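Local coordinates for glutathione S-transferase-like protein (Methylobacillus flagellatus, PDB 4GLT), which binds glutathione and is probably a transferase of the glutathione S-transferase family, at residues K36-I46 against I88-A99. Numbering follows the deposited sequence.
Sequences KVRVVAAEKRI and IVEYLDHRTPVA
Bent at chi2, chi3 (-79°) and chi4, the side chain of Lys-44 curls across to segment 88-99, where Asp-93, with CG anti to its own nitrogen, turns OD1 to meet it. NZ of Lys-44 is gripped by four oxygens: OD1 of Asp-93 in a salt bridge whose very short length is doubtful, the Asp-93 carbonyl, Thr-96 O at 2.8 Å, and Ala-99 O at 2.6 Å, this last approached nearly head-on at a C=O...N angle of 167°. Three N-H groups must thus share four acceptors. Thr-96 ties the same turn to the helix end, its OG1 donating to Lys-44 O (3.0 Å) on a lone pair in the carbonyl plane while accepting from Val-98 N in an ST turn. CG2 of Val-98 lies over one face of the Arg-45 guanidinium, beside the Schellman motif that closes helix 32-44. Nearer the bound glutathione the axes of 36-44 and 88-93 run almost parallel, 9.8 Å apart at closest approach, and apolar side chains mesh: Val-37 CG1 meets Ile-88 CG2 at 3.6 Å, and Val-40 CG2 meets Val-89 CG2 at 3.7 Å. Beyond the helix end, Ile-46 CD1 rests against Leu-92 CD2. These helices of the thioredoxin-like domain pack against helix 176-191. A methionine in place of Lys-44 would probably strand three carbonyls and the Asp-93 carboxylate without their shared cation. Leu-101 N also donates to Asp-93 OD1, so one buried ammonium and one carboxylate together probably fix the path of the chain leaving helix 85-93.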
ATOM      1  N   LYS A  36      -1.428 -11.354  -7.088  1.00 62.19           N
ATOM      2  CA  LYS A  36      -0.273 -11.508  -6.207  1.00 53.75           C
ATOM      3  C   LYS A  36      -0.681 -12.381  -5.015  1.00 61.98           C
ATOM      4  O   LYS A  36       0.058 -13.290  -4.613  1.00 51.75           O
ATOM      5  CB  LYS A  36       0.247 -10.127  -5.752  1.00 44.56           C
ATOM      6  CG  LYS A  36       1.457 -10.160  -4.816  1.00 43.26           C
ATOM      7  CD  LYS A  36       1.822  -8.768  -4.284  1.00 43.39           C
ATOM      8  CE  LYS A  36       0.573  -8.019  -3.819  1.00 53.25           C
ATOM      9  NZ  LYS A  36       0.874  -6.869  -2.918  1.00 46.83           N
ATOM     10  N   VAL A  37      -1.867 -12.114  -4.464  1.00 46.63           N
ATOM     11  CA  VAL A  37      -2.406 -12.914  -3.360  1.00 43.90           C
ATOM     12  C   VAL A  37      -2.684 -14.362  -3.785  1.00 50.97           C
ATOM     13  O   VAL A  37      -2.304 -15.303  -3.098  1.00 48.83           O
ATOM     14  CB  VAL A  37      -3.697 -12.290  -2.777  1.00 50.00           C
ATOM     15  CG1 VAL A  37      -4.211 -13.120  -1.619  1.00 59.56           C
ATOM     16  CG2 VAL A  37      -3.436 -10.870  -2.311  1.00 45.47           C
ATOM     17  N   ARG A  38      -3.355 -14.549  -4.917  1.00 64.76           N
ATOM     18  CA  ARG A  38      -3.654 -15.906  -5.364  1.00 57.63           C
ATOM     19  C   ARG A  38      -2.361 -16.685  -5.562  1.00 57.85           C
ATOM     20  O   ARG A  38      -2.264 -17.846  -5.163  1.00 66.00           O
ATOM     21  CB  ARG A  38      -4.473 -15.899  -6.649  1.00 49.95           C
ATOM     22  CG  ARG A  38      -5.822 -15.214  -6.506  1.00 52.80           C
ATOM     23  CD  ARG A  38      -6.283 -14.668  -7.846  1.00 53.96           C
ATOM     24  NE  ARG A  38      -6.888 -15.690  -8.695  1.00 69.48           N
ATOM     25  CZ  ARG A  38      -6.992 -15.591 -10.018  1.00 82.49           C
ATOM     26  NH1 ARG A  38      -6.516 -14.521 -10.640  1.00 71.61           N
ATOM     27  NH2 ARG A  38      -7.563 -16.558 -10.722  1.00 71.00           N
ATOM     28  N   VAL A  39      -1.360 -16.043  -6.158  1.00 58.58           N
ATOM     29  CA  VAL A  39      -0.103 -16.725  -6.452  1.00 47.57           C
ATOM     30  C   VAL A  39       0.626 -17.154  -5.183  1.00 49.16           C
ATOM     31  O   VAL A  39       1.293 -18.198  -5.152  1.00 60.80           O
ATOM     32  CB  VAL A  39       0.840 -15.875  -7.339  1.00 53.16           C
ATOM     33  CG1 VAL A  39       2.266 -16.426  -7.295  1.00 48.74           C
ATOM     34  CG2 VAL A  39       0.352 -15.862  -8.780  1.00 46.49           C
ATOM     35  N   VAL A  40       0.523 -16.343  -4.140  1.00 51.94           N
ATOM     36  CA  VAL A  40       1.219 -16.643  -2.900  1.00 50.66           C
ATOM     37  C   VAL A  40       0.515 -17.832  -2.273  1.00 62.67           C
ATOM     38  O   VAL A  40       1.165 -18.741  -1.759  1.00 54.87           O
ATOM     39  CB  VAL A  40       1.215 -15.433  -1.946  1.00 61.71           C
ATOM     40  CG1 VAL A  40       1.417 -15.871  -0.503  1.00 48.07           C
ATOM     41  CG2 VAL A  40       2.283 -14.434  -2.363  1.00 51.54           C
ATOM     42  N   ALA A  41      -0.818 -17.832  -2.362  1.00 50.02           N
ATOM     43  CA  ALA A  41      -1.634 -18.915  -1.820  1.00 50.25           C
ATOM     44  C   ALA A  41      -1.200 -20.263  -2.379  1.00 48.93           C
ATOM     45  O   ALA A  41      -1.101 -21.249  -1.645  1.00 58.53           O
ATOM     46  CB  ALA A  41      -3.114 -18.669  -2.109  1.00 40.79           C
ATOM     47  N   ALA A  42      -0.951 -20.300  -3.685  1.00 56.61           N
ATOM     48  CA  ALA A  42      -0.533 -21.523  -4.354  1.00 50.53           C
ATOM     49  C   ALA A  42       0.874 -21.912  -3.926  1.00 59.06           C
ATOM     50  O   ALA A  42       1.144 -23.072  -3.647  1.00 55.28           O
ATOM     51  CB  ALA A  42      -0.603 -21.353  -5.860  1.00 56.44           C
ATOM     52  N   GLU A  43       1.771 -20.947  -3.871  1.00 55.64           N
ATOM     53  CA  GLU A  43       3.135 -21.233  -3.480  1.00 60.94           C
ATOM     54  C   GLU A  43       3.207 -21.759  -2.059  1.00 58.36           C
ATOM     55  O   GLU A  43       3.986 -22.634  -1.765  1.00 65.19           O
ATOM     56  CB  GLU A  43       4.016 -20.007  -3.658  1.00 46.75           C
ATOM     57  CG  GLU A  43       4.103 -19.546  -5.094  1.00 50.21           C
ATOM     58  CD  GLU A  43       4.886 -20.495  -5.970  1.00 71.32           C
ATOM     59  OE1 GLU A  43       5.835 -21.116  -5.464  1.00 64.03           O
ATOM     60  OE2 GLU A  43       4.558 -20.612  -7.166  1.00 73.71           O
ATOM     61  N   LYS A  44       2.398 -21.222  -1.168  1.00 69.97           N
ATOM     62  CA  LYS A  44       2.394 -21.724   0.190  1.00 62.75           C
ATOM     63  C   LYS A  44       1.702 -23.076   0.254  1.00 73.10           C
ATOM     64  O   LYS A  44       1.796 -23.776   1.245  1.00 68.27           O
ATOM     65  CB  LYS A  44       1.758 -20.732   1.160  1.00 55.73           C
ATOM     66  CG  LYS A  44       2.614 -19.524   1.449  1.00 49.05           C
ATOM     67  CD  LYS A  44       4.064 -19.906   1.642  1.00 56.52           C
ATOM     68  CE  LYS A  44       4.341 -20.479   3.007  1.00 57.05           C
ATOM     69  NZ  LYS A  44       5.267 -19.647   3.789  1.00 56.98           N
ATOM     70  N   ARG A  45       0.990 -23.431  -0.805  1.00 61.31           N
ATOM     71  CA  ARG A  45       0.216 -24.656  -0.789  1.00 78.61           C
ATOM     72  C   ARG A  45      -0.880 -24.561   0.228  1.00 72.67           C
ATOM     73  O   ARG A  45      -1.087 -25.471   1.008  1.00 76.23           O
ATOM     74  CB  ARG A  45       1.093 -25.837  -0.404  1.00 78.86           C
ATOM     75  CG  ARG A  45       2.467 -25.849  -1.029  1.00 86.09           C
ATOM     76  CD  ARG A  45       2.448 -26.540  -2.373  1.00 92.96           C
ATOM     77  NE  ARG A  45       3.757 -27.097  -2.687  1.00120.60           N
ATOM     78  CZ  ARG A  45       4.730 -26.428  -3.294  1.00121.39           C
ATOM     79  NH1 ARG A  45       4.547 -25.170  -3.661  1.00 95.52           N
ATOM     80  NH2 ARG A  45       5.888 -27.020  -3.536  1.00133.29           N
ATOM     81  N   ILE A  46      -1.554 -23.428   0.244  1.00 59.81           N
ATOM     82  CA  ILE A  46      -2.669 -23.235   1.138  1.00 66.91           C
ATOM     83  C   ILE A  46      -3.973 -23.351   0.368  1.00 63.26           C
ATOM     84  O   ILE A  46      -4.143 -22.729  -0.667  1.00 66.84           O
ATOM     85  CB  ILE A  46      -2.588 -21.861   1.807  1.00 66.31           C
ATOM     86  CG1 ILE A  46      -1.353 -21.802   2.703  1.00 74.64           C
ATOM     87  CG2 ILE A  46      -3.845 -21.584   2.602  1.00 59.42           C
ATOM     88  CD1 ILE A  46      -0.994 -20.424   3.194  1.00 61.55           C
ATOM     89  N   ILE A  88      -2.321  -9.186   3.625  1.00 47.38           N
ATOM     90  CA  ILE A  88      -2.778 -10.550   3.342  1.00 47.33           C
ATOM     91  C   ILE A  88      -1.639 -11.525   3.040  1.00 46.57           C
ATOM     92  O   ILE A  88      -1.615 -12.657   3.524  1.00 46.60           O
ATOM     93  CB  ILE A  88      -3.765 -10.554   2.151  1.00 40.82           C
ATOM     94  CG1 ILE A  88      -5.045  -9.799   2.532  1.00 52.83           C
ATOM     95  CG2 ILE A  88      -4.124 -11.981   1.757  1.00 34.78           C
ATOM     96  CD1 ILE A  88      -5.921  -9.444   1.354  1.00 34.28           C
ATOM     97  N   VAL A  89      -0.710 -11.069   2.217  1.00 47.08           N
ATOM     98  CA  VAL A  89       0.486 -11.820   1.856  1.00 53.21           C
ATOM     99  C   VAL A  89       1.469 -12.068   3.014  1.00 52.16           C
ATOM    100  O   VAL A  89       2.261 -13.019   2.972  1.00 53.57           O
ATOM    101  CB  VAL A  89       1.227 -11.094   0.710  1.00 54.89           C
ATOM    102  CG1 VAL A  89       2.729 -11.309   0.810  1.00 90.32           C
ATOM    103  CG2 VAL A  89       0.694 -11.548  -0.641  1.00 51.65           C
ATOM    104  N   GLU A  90       1.463 -11.221   4.035  1.00 58.06           N
ATOM    105  CA  GLU A  90       2.332 -11.503   5.177  1.00 64.71           C
ATOM    106  C   GLU A  90       1.657 -12.562   6.034  1.00 62.48           C
ATOM    107  O   GLU A  90       2.280 -13.517   6.485  1.00 55.33           O
ATOM    108  CB  GLU A  90       2.644 -10.248   5.994  1.00 53.59           C
ATOM    109  CG  GLU A  90       3.708 -10.488   7.050  1.00 65.29           C
ATOM    110  CD  GLU A  90       4.318  -9.211   7.595  1.00 72.44           C
ATOM    111  OE1 GLU A  90       3.612  -8.183   7.655  1.00 60.36           O
ATOM    112  OE2 GLU A  90       5.506  -9.243   7.986  1.00 62.14           O
ATOM    113  N   TYR A  91       0.357 -12.396   6.224  1.00 55.70           N
ATOM    114  CA  TYR A  91      -0.446 -13.393   6.907  1.00 54.94           C
ATOM    115  C   TYR A  91      -0.272 -14.816   6.352  1.00 54.02           C
ATOM    116  O   TYR A  91      -0.075 -15.757   7.114  1.00 59.67           O
ATOM    117  CB  TYR A  91      -1.910 -12.987   6.837  1.00 49.26           C
ATOM    118  CG  TYR A  91      -2.839 -14.010   7.420  1.00 53.28           C
ATOM    119  CD1 TYR A  91      -3.027 -14.098   8.789  1.00 51.41           C
ATOM    120  CD2 TYR A  91      -3.523 -14.891   6.602  1.00 54.31           C
ATOM    121  CE1 TYR A  91      -3.882 -15.032   9.331  1.00 59.40           C
ATOM    122  CE2 TYR A  91      -4.384 -15.827   7.136  1.00 79.51           C
ATOM    123  CZ  TYR A  91      -4.556 -15.894   8.502  1.00 64.03           C
ATOM    124  OH  TYR A  91      -5.403 -16.831   9.043  1.00 59.91           O
ATOM    125  N   LEU A  92      -0.353 -14.971   5.033  1.00 49.61           N
ATOM    126  CA  LEU A  92      -0.308 -16.300   4.417  1.00 52.97           C
ATOM    127  C   LEU A  92       1.084 -16.941   4.443  1.00 60.29           C
ATOM    128  O   LEU A  92       1.209 -18.151   4.610  1.00 57.46           O
ATOM    129  CB  LEU A  92      -0.828 -16.247   2.977  1.00 61.71           C
ATOM    130  CG  LEU A  92      -2.307 -15.910   2.765  1.00 52.42           C
ATOM    131  CD1 LEU A  92      -2.557 -15.484   1.329  1.00 63.35           C
ATOM    132  CD2 LEU A  92      -3.192 -17.088   3.130  1.00 49.90           C
ATOM    133  N   ASP A  93       2.134 -16.139   4.284  1.00 47.36           N
ATOM    134  CA  ASP A  93       3.482 -16.697   4.272  1.00 53.69           C
ATOM    135  C   ASP A  93       3.802 -17.341   5.617  1.00 61.42           C
ATOM    136  O   ASP A  93       4.715 -18.143   5.716  1.00 57.29           O
ATOM    137  CB  ASP A  93       4.529 -15.638   3.926  1.00 58.22           C
ATOM    138  CG  ASP A  93       5.947 -16.201   3.879  1.00 69.45           C
ATOM    139  OD1 ASP A  93       6.127 -17.380   3.500  1.00 68.71           O
ATOM    140  OD2 ASP A  93       6.890 -15.460   4.219  1.00 66.16           O
ATOM    141  N   HIS A  94       3.026 -17.005   6.641  1.00 68.67           N
ATOM    142  CA  HIS A  94       3.276 -17.514   7.989  1.00 57.33           C
ATOM    143  C   HIS A  94       2.401 -18.728   8.297  1.00 67.76           C
ATOM    144  O   HIS A  94       2.533 -19.341   9.348  1.00 63.08           O
ATOM    145  CB  HIS A  94       3.007 -16.412   9.016  1.00 62.37           C
ATOM    146  CG  HIS A  94       3.339 -16.802  10.422  1.00 93.82           C
ATOM    147  ND1 HIS A  94       2.419 -17.381  11.272  1.00 79.10           N
ATOM    148  CD2 HIS A  94       4.489 -16.691  11.131  1.00 88.27           C
ATOM    149  CE1 HIS A  94       2.989 -17.612  12.441  1.00 78.40           C
ATOM    150  NE2 HIS A  94       4.245 -17.204  12.382  1.00 73.79           N
ATOM    151  N   ARG A  95       1.441 -19.010   7.430  1.00 61.71           N
ATOM    152  CA  ARG A  95       0.576 -20.176   7.578  1.00 55.72           C
ATOM    153  C   ARG A  95       1.262 -21.538   7.431  1.00 71.66           C
ATOM    154  O   ARG A  95       0.918 -22.482   8.116  1.00 71.45           O
ATOM    155  CB  ARG A  95      -0.618 -20.082   6.638  1.00 66.77           C
ATOM    156  CG  ARG A  95      -1.918 -19.701   7.312  1.00 58.24           C
ATOM    157  CD  ARG A  95      -1.786 -18.436   8.125  1.00 65.65           C
ATOM    158  NE  ARG A  95      -1.411 -18.696   9.505  1.00 90.15           N
ATOM    159  CZ  ARG A  95      -0.920 -17.779  10.333  1.00108.09           C
ATOM    160  NH1 ARG A  95      -0.726 -16.534   9.920  1.00 73.77           N
ATOM    161  NH2 ARG A  95      -0.610 -18.107  11.578  1.00 90.57           N
ATOM    162  N   THR A  96       2.197 -21.642   6.501  1.00 62.57           N
ATOM    163  CA  THR A  96       2.859 -22.900   6.223  1.00 65.94           C
ATOM    164  C   THR A  96       4.349 -22.708   6.039  1.00 71.03           C
ATOM    165  O   THR A  96       4.822 -21.631   5.723  1.00 67.67           O
ATOM    166  CB  THR A  96       2.312 -23.572   4.968  1.00 65.02           C
ATOM    167  OG1 THR A  96       3.173 -23.294   3.867  1.00 61.03           O
ATOM    168  CG2 THR A  96       0.927 -23.080   4.669  1.00 61.23           C
ATOM    169  N   PRO A  97       5.084 -23.786   6.215  1.00 74.45           N
ATOM    170  CA  PRO A  97       6.541 -23.759   6.191  1.00 74.42           C
ATOM    171  C   PRO A  97       7.070 -24.141   4.838  1.00 80.54           C
ATOM    172  O   PRO A  97       8.242 -24.451   4.712  1.00 73.29           O
ATOM    173  CB  PRO A  97       6.913 -24.824   7.212  1.00 79.07           C
ATOM    174  CG  PRO A  97       5.755 -25.732   7.233  1.00 79.48           C
ATOM    175  CD  PRO A  97       4.574 -24.853   7.082  1.00 77.29           C
ATOM    176  N   VAL A  98       6.208 -24.146   3.837  1.00 66.86           N
ATOM    177  CA  VAL A  98       6.611 -24.620   2.534  1.00 87.62           C
ATOM    178  C   VAL A  98       7.761 -23.814   1.975  1.00 97.58           C
ATOM    179  O   VAL A  98       8.734 -24.371   1.475  1.00129.79           O
ATOM    180  CB  VAL A  98       5.488 -24.426   1.548  1.00 71.52           C
ATOM    181  CG1 VAL A  98       5.332 -22.957   1.271  1.00 80.97           C
ATOM    182  CG2 VAL A  98       5.793 -25.160   0.279  1.00 68.33           C
ATOM    183  N   ALA A  99       7.667 -22.502   2.079  1.00 96.33           N
ATOM    184  CA  ALA A  99       8.721 -21.647   1.575  1.00106.40           C
ATOM    185  C   ALA A  99       8.656 -20.344   2.321  1.00 93.41           C
ATOM    186  O   ALA A  99       7.650 -20.042   2.944  1.00 89.59           O
ATOM    187  CB  ALA A  99       8.540 -21.414   0.103  1.00 99.66           C
TER